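Long-range contacts in glucan-binding protein C, GbpC (Streptococcus mutans UA159, PDB 5UQZ), which probably binds glucan at the cell surface of the bacterium and mediates both sucrose-independent and sucrose-dependent adherence, and carries a bound calcium ion: residues P118-V128 and G166-H174; T177-N188 and Q321-N332. One frame throughout, in Å; residues are numbered along the deposited sequence.

How the contacts relate
Contacts 1 and 2 illustrate how one antiparallel sheet can vary its chemistry from strand to strand. Contact 1 joins outermost strand 122-127 to 167-172, contact 2 joins 180-184 to the other outermost strand, 325-329. The inner strands are neighbours, tied by Asn171 N to Phe181 O and Leu169 N to Gly183 O. Both contacts are partly buried, but contact 2 lies nearer the calcium, its centre about 11 Å from the chain centre against about 18 Å. Contact 1 buries apolar side chains on both faces; contact 2 buries Ile182, Ile327 and Phe329 on one, with Phe181 and Trp328 partly exposed on the other. At strand ends contact 1 uses a carboxylate, contact 2 threonine hydroxyls and side-chain amides.

Contact 1: residues P118-V128 and G166-H174; sequences PKEDTWFKMKV and GSALVNLFH
An antiparallel pair at one margin of a four-stranded sheet, within the beta-supersandwich of the GbpC domain, brings Trp123 against Asn171 on one face and Phe124 against Val170 on the other. Backbone bonds link Thr122 with Leu172, Phe124 with Val170 and Met126 with Ala168, both ways in each pair, and Val128 N to Gly166 O continues the series past the strand ends. At the non-hydrogen-bonded pair Trp123-Asn171, the amide lies almost flat over the indole, its plane 12° from that of the ring, and Asn171 CB sits 3.6 Å from the centroid of the six-membered ring in a CH-pi contact. Leu169 adds CD2 to the same indole, 3.8 Å from Trp123 CZ3. Phe124, Met126 and Leu172 pack on strand 132-137, and Val170 on Ile180 and Ile182. Here CG of Phe124 stands between its backbone N and carbonyl carbon (chi1 50°), which lays the ring alongside Val170, CE1 being 3.8 Å from Val170 CB, while CE2 reaches Leu172 CB. The Asp121 carboxylate is shared at the end of the pair. Its OD1 accepts His174 N at 2.9 Å on the anti side, and OD2 accepts a hydrogen bond from a water that in turn accepts one from Asn171 ND2, tying the stacked amide down. The His174 ring, whose ND1 bonds Ala72 O, carries Lys119 O 3.4 Å above its centre.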
# COMPACT_ATOMS: atom_id res chain seq x y z
N PRO A 118 -10.21 23.32 -3.13
CA PRO A 118 -9.46 22.49 -4.09
C PRO A 118 -8.12 22.01 -3.58
O PRO A 118 -7.57 21.01 -4.08
CB PRO A 118 -9.31 23.41 -5.30
CG PRO A 118 -10.46 24.32 -5.23
CD PRO A 118 -10.70 24.56 -3.74
N LYS A 119 -7.51 22.74 -2.66
CA LYS A 119 -6.15 22.46 -2.23
C LYS A 119 -6.07 21.44 -1.10
O LYS A 119 -4.95 21.16 -0.64
CB LYS A 119 -5.46 23.75 -1.80
CG LYS A 119 -5.46 24.80 -2.95
CD LYS A 119 -4.62 26.04 -2.58
CE LYS A 119 -5.15 26.81 -1.41
NZ LYS A 119 -6.55 27.33 -1.59
N GLU A 120 -7.19 20.87 -0.65
CA GLU A 120 -7.14 19.95 0.49
C GLU A 120 -7.76 18.60 0.16
O GLU A 120 -8.53 18.43 -0.80
CB GLU A 120 -7.78 20.53 1.74
CG GLU A 120 -9.25 20.66 1.55
CD GLU A 120 -9.97 21.32 2.75
OE1 GLU A 120 -9.60 21.03 3.90
OE2 GLU A 120 -10.92 22.11 2.57
N ASP A 121 -7.32 17.61 0.95
CA ASP A 121 -7.92 16.29 0.85
C ASP A 121 -9.43 16.40 1.01
O ASP A 121 -9.92 17.18 1.82
CB ASP A 121 -7.36 15.38 1.95
CG ASP A 121 -5.87 15.14 1.88
OD1 ASP A 121 -5.24 15.34 0.81
OD2 ASP A 121 -5.32 14.70 2.90
N THR A 122 -10.17 15.61 0.24
CA THR A 122 -11.62 15.75 0.15
C THR A 122 -12.29 14.43 0.50
O THR A 122 -11.81 13.37 0.11
CB THR A 122 -11.94 16.15 -1.31
OG1 THR A 122 -11.32 17.44 -1.56
CG2 THR A 122 -13.42 16.29 -1.59
N TRP A 123 -13.41 14.45 1.18
CA TRP A 123 -14.13 13.24 1.59
C TRP A 123 -15.49 13.20 0.92
O TRP A 123 -16.20 14.22 0.90
CB TRP A 123 -14.34 13.27 3.11
CG TRP A 123 -13.15 12.97 3.95
CD1 TRP A 123 -12.16 13.86 4.34
CD2 TRP A 123 -12.83 11.73 4.59
NE1 TRP A 123 -11.26 13.23 5.18
CE2 TRP A 123 -11.65 11.92 5.35
CE3 TRP A 123 -13.43 10.47 4.59
CZ2 TRP A 123 -11.09 10.91 6.10
CZ3 TRP A 123 -12.87 9.46 5.32
CH2 TRP A 123 -11.71 9.68 6.06
N PHE A 124 -15.88 12.01 0.47
CA PHE A 124 -17.18 11.85 -0.16
C PHE A 124 -17.56 10.39 -0.16
O PHE A 124 -16.72 9.51 0.05
CB PHE A 124 -17.24 12.42 -1.60
CG PHE A 124 -16.12 11.97 -2.49
CD1 PHE A 124 -16.17 10.75 -3.15
CD2 PHE A 124 -15.01 12.79 -2.67
CE1 PHE A 124 -15.11 10.37 -4.01
CE2 PHE A 124 -13.98 12.41 -3.51
CZ PHE A 124 -14.05 11.19 -4.17
N LYS A 125 -18.84 10.12 -0.40
CA LYS A 125 -19.33 8.77 -0.61
C LYS A 125 -19.42 8.53 -2.11
O LYS A 125 -19.97 9.35 -2.83
CB LYS A 125 -20.73 8.68 0.01
CG LYS A 125 -21.36 7.33 0.10
CD LYS A 125 -22.88 7.40 0.26
CE LYS A 125 -23.26 8.18 1.47
NZ LYS A 125 -24.72 7.99 1.80
N MET A 126 -18.86 7.43 -2.56
CA MET A 126 -19.08 7.00 -3.93
C MET A 126 -20.28 6.07 -4.00
O MET A 126 -20.64 5.41 -3.03
CB MET A 126 -17.86 6.24 -4.45
CG MET A 126 -16.66 7.15 -4.74
SD MET A 126 -15.23 6.29 -5.39
CE MET A 126 -15.66 6.15 -7.11
N LYS A 127 -20.92 6.06 -5.17
CA LYS A 127 -22.11 5.26 -5.44
C LYS A 127 -21.78 4.28 -6.55
O LYS A 127 -21.19 4.66 -7.58
CB LYS A 127 -23.22 6.24 -5.88
CG LYS A 127 -24.50 5.54 -6.29
CD LYS A 127 -25.63 6.55 -6.50
CE LYS A 127 -26.87 5.85 -7.03
NZ LYS A 127 -27.97 6.81 -7.30
N VAL A 128 -22.16 3.03 -6.35
CA VAL A 128 -21.86 2.00 -7.34
C VAL A 128 -22.35 2.43 -8.72
O VAL A 128 -23.51 2.86 -8.88
CB VAL A 128 -22.49 0.66 -6.93
CG1 VAL A 128 -22.52 -0.31 -8.13
CG2 VAL A 128 -21.72 0.04 -5.77
N GLY A 166 -24.66 0.01 -1.66
CA GLY A 166 -24.03 0.39 -2.94
C GLY A 166 -23.15 1.61 -2.81
O GLY A 166 -23.13 2.45 -3.72
N SER A 167 -22.42 1.72 -1.69
CA SER A 167 -21.68 2.95 -1.42
C SER A 167 -20.38 2.61 -0.71
O SER A 167 -20.19 1.51 -0.17
CB SER A 167 -22.50 3.88 -0.52
OG SER A 167 -22.59 3.32 0.80
N ALA A 168 -19.46 3.57 -0.74
CA ALA A 168 -18.25 3.44 0.06
C ALA A 168 -17.79 4.86 0.37
O ALA A 168 -18.03 5.79 -0.40
CB ALA A 168 -17.16 2.69 -0.72
N LEU A 169 -17.15 5.01 1.54
CA LEU A 169 -16.61 6.29 1.94
C LEU A 169 -15.18 6.43 1.41
O LEU A 169 -14.37 5.50 1.55
CB LEU A 169 -16.65 6.39 3.45
CG LEU A 169 -16.26 7.77 4.04
CD1 LEU A 169 -17.25 8.85 3.59
CD2 LEU A 169 -16.17 7.67 5.56
N VAL A 170 -14.84 7.62 0.92
CA VAL A 170 -13.56 7.89 0.26
C VAL A 170 -12.92 9.11 0.88
O VAL A 170 -13.56 10.16 1.03
CB VAL A 170 -13.74 8.11 -1.25
CG1 VAL A 170 -12.42 8.55 -1.90
CG2 VAL A 170 -14.24 6.83 -1.89
N ASN A 171 -11.63 9.00 1.19
CA ASN A 171 -10.75 10.13 1.43
C ASN A 171 -9.88 10.23 0.18
O ASN A 171 -9.08 9.32 -0.10
CB ASN A 171 -9.92 9.83 2.67
CG ASN A 171 -9.09 11.01 3.14
OD1 ASN A 171 -9.21 12.15 2.66
ND2 ASN A 171 -8.26 10.74 4.13
N LEU A 172 -10.12 11.27 -0.61
CA LEU A 172 -9.41 11.50 -1.85
C LEU A 172 -8.30 12.50 -1.59
O LEU A 172 -8.55 13.68 -1.28
CB LEU A 172 -10.38 12.06 -2.89
CG LEU A 172 -9.77 12.39 -4.25
CD1 LEU A 172 -9.47 11.15 -5.02
CD2 LEU A 172 -10.76 13.26 -5.09
N PHE A 173 -7.05 12.08 -1.74
CA PHE A 173 -5.93 12.98 -1.43
C PHE A 173 -5.74 14.01 -2.52
O PHE A 173 -5.88 13.72 -3.72
CB PHE A 173 -4.68 12.11 -1.28
CG PHE A 173 -4.81 11.15 -0.10
CD1 PHE A 173 -4.85 11.65 1.22
CD2 PHE A 173 -5.03 9.79 -0.31
CE1 PHE A 173 -5.02 10.79 2.28
CE2 PHE A 173 -5.21 8.94 0.76
CZ PHE A 173 -5.20 9.44 2.06
N HIS A 174 -5.38 15.24 -2.12
CA HIS A 174 -5.15 16.25 -3.15
C HIS A 174 -3.89 15.94 -3.95
O HIS A 174 -3.78 16.38 -5.10
CB HIS A 174 -5.16 17.66 -2.59
CG HIS A 174 -3.99 17.98 -1.72
ND1 HIS A 174 -2.85 18.54 -2.23
CD2 HIS A 174 -3.78 17.81 -0.40
CE1 HIS A 174 -1.98 18.71 -1.25
NE2 HIS A 174 -2.54 18.30 -0.12
O HOH W 1 -6.94 13.41 4.67

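Contact 2: residues T177-N188 and Q321-N332; sequences TKTIFIGAQTSN and QNLPTTIWFATN
Phe181 and Trp328 face each other at a non-hydrogen-bonded pair of the antiparallel strands 180-184 and 325-329, at the calcium-side margin of a four-stranded sheet in the beta-supersandwich. Their side chains cross at about a right angle, an oblique pair with the phenyl and five-membered ring planes inclined by 33°. Phe181 lays one face over the opposing backbone at Ile327 C and Trp328 CA, and its CD1 comes 3.5 Å from Trp328 CB. With CG anti to the backbone N (chi1 -178°) and CD1 nearly eclipsing CA (chi2 -6°), the indole of Trp328 turns its NE1 edge toward Lys178 O and donates to it at 2.9 Å, the acceptor lying in the ring plane; this bond would restrain the ring's rotation. On the opposite face Ile182 and Ile327 meet through their CG2 methyls, 3.6 Å apart. Ile327 also packs on Val316, and its side chain is about 4 Å from the calcium, which Ser224, Asn226 and Glu237 bind. Polar side chains take over toward and beyond the strand ends. Thr186 OG1 donates to Leu323 O at 2.7 Å from above the carbonyl plane and lies equally close to Thr325 OG1. Gln321 NE2 donates to Ser187 O. At the far end Thr179 OG1 accepts Thr331 N, and Asn332, whose OD1 is bonded to Ser221 OG, donates an almost straight hydrogen bond from ND2 to Thr177 O at 3.0 Å.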
# COMPACT_ATOMS: atom_id res chain seq x y z
N THR A 177 -0.49 11.19 -6.28
CA THR A 177 0.38 10.05 -6.06
C THR A 177 0.01 9.29 -4.82
O THR A 177 0.53 8.18 -4.62
CB THR A 177 1.86 10.50 -6.00
OG1 THR A 177 2.10 11.23 -4.81
CG2 THR A 177 2.29 11.25 -7.24
N LYS A 178 -0.90 9.83 -3.98
CA LYS A 178 -1.42 9.11 -2.82
C LYS A 178 -2.76 8.46 -3.13
O LYS A 178 -3.23 7.60 -2.39
CB LYS A 178 -1.58 10.09 -1.65
CG LYS A 178 -0.24 10.61 -1.14
CD LYS A 178 -0.45 11.75 -0.13
CE LYS A 178 -1.22 11.37 1.12
NZ LYS A 178 -1.33 12.60 1.96
N THR A 179 -3.40 8.84 -4.25
CA THR A 179 -4.61 8.20 -4.79
C THR A 179 -5.77 8.23 -3.80
O THR A 179 -6.26 9.33 -3.54
CB THR A 179 -4.29 6.82 -5.38
OG1 THR A 179 -3.00 6.80 -6.03
CG2 THR A 179 -5.35 6.42 -6.39
N ILE A 180 -6.24 7.10 -3.28
CA ILE A 180 -7.50 7.09 -2.55
C ILE A 180 -7.43 6.11 -1.38
O ILE A 180 -6.83 5.02 -1.47
CB ILE A 180 -8.56 6.69 -3.57
CG1 ILE A 180 -9.95 6.73 -3.13
CG2 ILE A 180 -8.41 5.29 -4.10
CD1 ILE A 180 -10.86 6.19 -4.32
N PHE A 181 -8.11 6.49 -0.30
CA PHE A 181 -8.36 5.60 0.84
C PHE A 181 -9.86 5.37 0.86
O PHE A 181 -10.62 6.33 0.91
CB PHE A 181 -7.84 6.23 2.13
CG PHE A 181 -7.59 5.27 3.23
CD1 PHE A 181 -6.40 5.31 3.91
CD2 PHE A 181 -8.58 4.39 3.64
CE1 PHE A 181 -6.15 4.44 4.97
CE2 PHE A 181 -8.32 3.50 4.73
CZ PHE A 181 -7.11 3.51 5.34
N ILE A 182 -10.30 4.12 0.70
CA ILE A 182 -11.72 3.80 0.56
C ILE A 182 -12.11 2.70 1.53
O ILE A 182 -11.30 1.80 1.84
CB ILE A 182 -12.03 3.46 -0.92
CG1 ILE A 182 -13.50 3.23 -1.16
CG2 ILE A 182 -11.23 2.27 -1.43
CD1 ILE A 182 -13.90 3.20 -2.64
N GLY A 183 -13.35 2.76 2.03
CA GLY A 183 -13.80 1.69 2.90
C GLY A 183 -15.30 1.72 3.08
O GLY A 183 -15.98 2.68 2.72
N ALA A 184 -15.81 0.65 3.70
CA ALA A 184 -17.24 0.53 3.99
C ALA A 184 -17.42 -0.53 5.05
O ALA A 184 -16.56 -1.36 5.27
CB ALA A 184 -17.99 0.11 2.73
N GLN A 185 -18.61 -0.52 5.69
CA GLN A 185 -18.95 -1.66 6.54
C GLN A 185 -18.94 -2.94 5.72
O GLN A 185 -19.21 -2.92 4.50
CB GLN A 185 -20.34 -1.43 7.16
CG GLN A 185 -20.85 -2.58 8.05
CD GLN A 185 -19.92 -2.87 9.25
OE1 GLN A 185 -18.83 -3.45 9.10
NE2 GLN A 185 -20.40 -2.55 10.46
N THR A 186 -18.63 -4.07 6.38
CA THR A 186 -18.84 -5.39 5.78
C THR A 186 -20.17 -5.89 6.33
O THR A 186 -20.25 -6.38 7.46
CB THR A 186 -17.70 -6.34 6.16
OG1 THR A 186 -16.45 -5.72 5.81
CG2 THR A 186 -17.81 -7.66 5.40
N SER A 187 -21.22 -5.71 5.54
CA SER A 187 -22.57 -5.90 6.06
C SER A 187 -22.97 -7.36 6.15
O SER A 187 -23.86 -7.68 6.94
CB SER A 187 -23.57 -5.17 5.18
OG SER A 187 -23.31 -3.78 5.19
N ASN A 188 -22.39 -8.23 5.33
CA ASN A 188 -22.84 -9.62 5.23
C ASN A 188 -21.76 -10.59 5.67
O ASN A 188 -20.58 -10.29 5.55
CB ASN A 188 -23.22 -9.90 3.79
CG ASN A 188 -24.24 -8.91 3.28
OD1 ASN A 188 -25.29 -8.71 3.92
ND2 ASN A 188 -23.97 -8.29 2.14
N GLN A 321 -18.29 -10.39 8.58
CA GLN A 321 -19.34 -9.44 8.87
C GLN A 321 -18.98 -8.56 10.06
O GLN A 321 -18.42 -9.04 11.07
CB GLN A 321 -20.62 -10.23 9.17
CG GLN A 321 -21.84 -9.37 9.31
CD GLN A 321 -23.07 -10.20 9.53
OE1 GLN A 321 -23.03 -11.24 10.21
NE2 GLN A 321 -24.14 -9.79 8.94
N ASN A 322 -19.28 -7.27 9.96
CA ASN A 322 -19.08 -6.29 11.03
C ASN A 322 -17.64 -5.84 11.21
O ASN A 322 -17.40 -5.02 12.12
CB ASN A 322 -19.70 -6.72 12.37
CG ASN A 322 -21.19 -6.84 12.28
OD1 ASN A 322 -21.82 -6.06 11.56
ND2 ASN A 322 -21.76 -7.83 12.95
N LEU A 323 -16.70 -6.29 10.39
CA LEU A 323 -15.36 -5.70 10.42
C LEU A 323 -15.21 -4.89 9.15
O LEU A 323 -15.02 -5.48 8.07
CB LEU A 323 -14.33 -6.83 10.46
CG LEU A 323 -12.94 -6.29 10.71
CD1 LEU A 323 -12.77 -5.82 12.17
CD2 LEU A 323 -11.86 -7.30 10.32
N PRO A 324 -15.26 -3.57 9.22
CA PRO A 324 -15.26 -2.75 8.00
C PRO A 324 -14.06 -3.04 7.11
O PRO A 324 -12.95 -3.32 7.60
CB PRO A 324 -15.23 -1.31 8.54
CG PRO A 324 -16.00 -1.42 9.84
CD PRO A 324 -15.55 -2.76 10.43
N THR A 325 -14.32 -3.03 5.80
CA THR A 325 -13.31 -3.30 4.78
C THR A 325 -12.70 -1.98 4.34
O THR A 325 -13.43 -1.06 3.97
CB THR A 325 -13.96 -3.96 3.58
OG1 THR A 325 -14.51 -5.23 4.00
CG2 THR A 325 -12.98 -4.25 2.46
N THR A 326 -11.37 -1.89 4.34
CA THR A 326 -10.66 -0.68 3.92
C THR A 326 -9.48 -1.05 3.04
O THR A 326 -8.91 -2.13 3.17
CB THR A 326 -10.14 0.10 5.14
OG1 THR A 326 -9.25 -0.71 5.90
CG2 THR A 326 -11.28 0.55 6.04
N ILE A 327 -9.05 -0.08 2.24
CA ILE A 327 -7.78 -0.16 1.52
C ILE A 327 -7.32 1.25 1.23
O ILE A 327 -8.11 2.11 0.79
CB ILE A 327 -7.90 -1.00 0.22
CG1 ILE A 327 -6.50 -1.21 -0.40
CG2 ILE A 327 -8.87 -0.42 -0.77
CD1 ILE A 327 -6.53 -2.16 -1.67
N TRP A 328 -6.01 1.49 1.41
CA TRP A 328 -5.37 2.70 0.90
C TRP A 328 -4.69 2.25 -0.37
O TRP A 328 -3.64 1.59 -0.33
CB TRP A 328 -4.36 3.26 1.88
CG TRP A 328 -3.73 4.53 1.41
CD1 TRP A 328 -3.86 5.17 0.17
CD2 TRP A 328 -2.91 5.38 2.19
NE1 TRP A 328 -3.10 6.29 0.14
CE2 TRP A 328 -2.52 6.46 1.37
CE3 TRP A 328 -2.43 5.31 3.51
CZ2 TRP A 328 -1.69 7.49 1.82
CZ3 TRP A 328 -1.62 6.32 3.96
CH2 TRP A 328 -1.26 7.40 3.11
N PHE A 329 -5.31 2.53 -1.52
CA PHE A 329 -4.73 2.12 -2.79
C PHE A 329 -4.04 3.32 -3.38
O PHE A 329 -4.69 4.32 -3.68
CB PHE A 329 -5.81 1.62 -3.76
CG PHE A 329 -5.22 1.17 -5.05
CD1 PHE A 329 -4.68 -0.10 -5.17
CD2 PHE A 329 -5.12 2.04 -6.13
CE1 PHE A 329 -4.05 -0.49 -6.36
CE2 PHE A 329 -4.51 1.64 -7.30
CZ PHE A 329 -3.97 0.38 -7.42
N ALA A 330 -2.74 3.19 -3.61
CA ALA A 330 -1.98 4.23 -4.26
C ALA A 330 -1.24 3.62 -5.43
O ALA A 330 -0.85 2.45 -5.39
CB ALA A 330 -1.01 4.95 -3.32
N THR A 331 -1.09 4.40 -6.49
CA THR A 331 -0.17 3.97 -7.55
C THR A 331 0.59 5.19 -8.03
O THR A 331 0.05 6.29 -8.14
CB THR A 331 -0.93 3.23 -8.71
OG1 THR A 331 0.04 2.82 -9.70
CG2 THR A 331 -1.93 4.15 -9.38
N ASN A 332 1.86 5.01 -8.30
CA ASN A 332 2.79 6.11 -8.58
C ASN A 332 4.03 5.44 -9.18
O ASN A 332 4.04 4.24 -9.43
CB ASN A 332 3.03 6.91 -7.31
CG ASN A 332 3.38 6.02 -6.18
OD1 ASN A 332 4.30 5.17 -6.30
ND2 ASN A 332 2.61 6.11 -5.11
O HOH W 2 -2.36 7.68 -8.69
O HOH W 3 -19.08 -3.07 13.02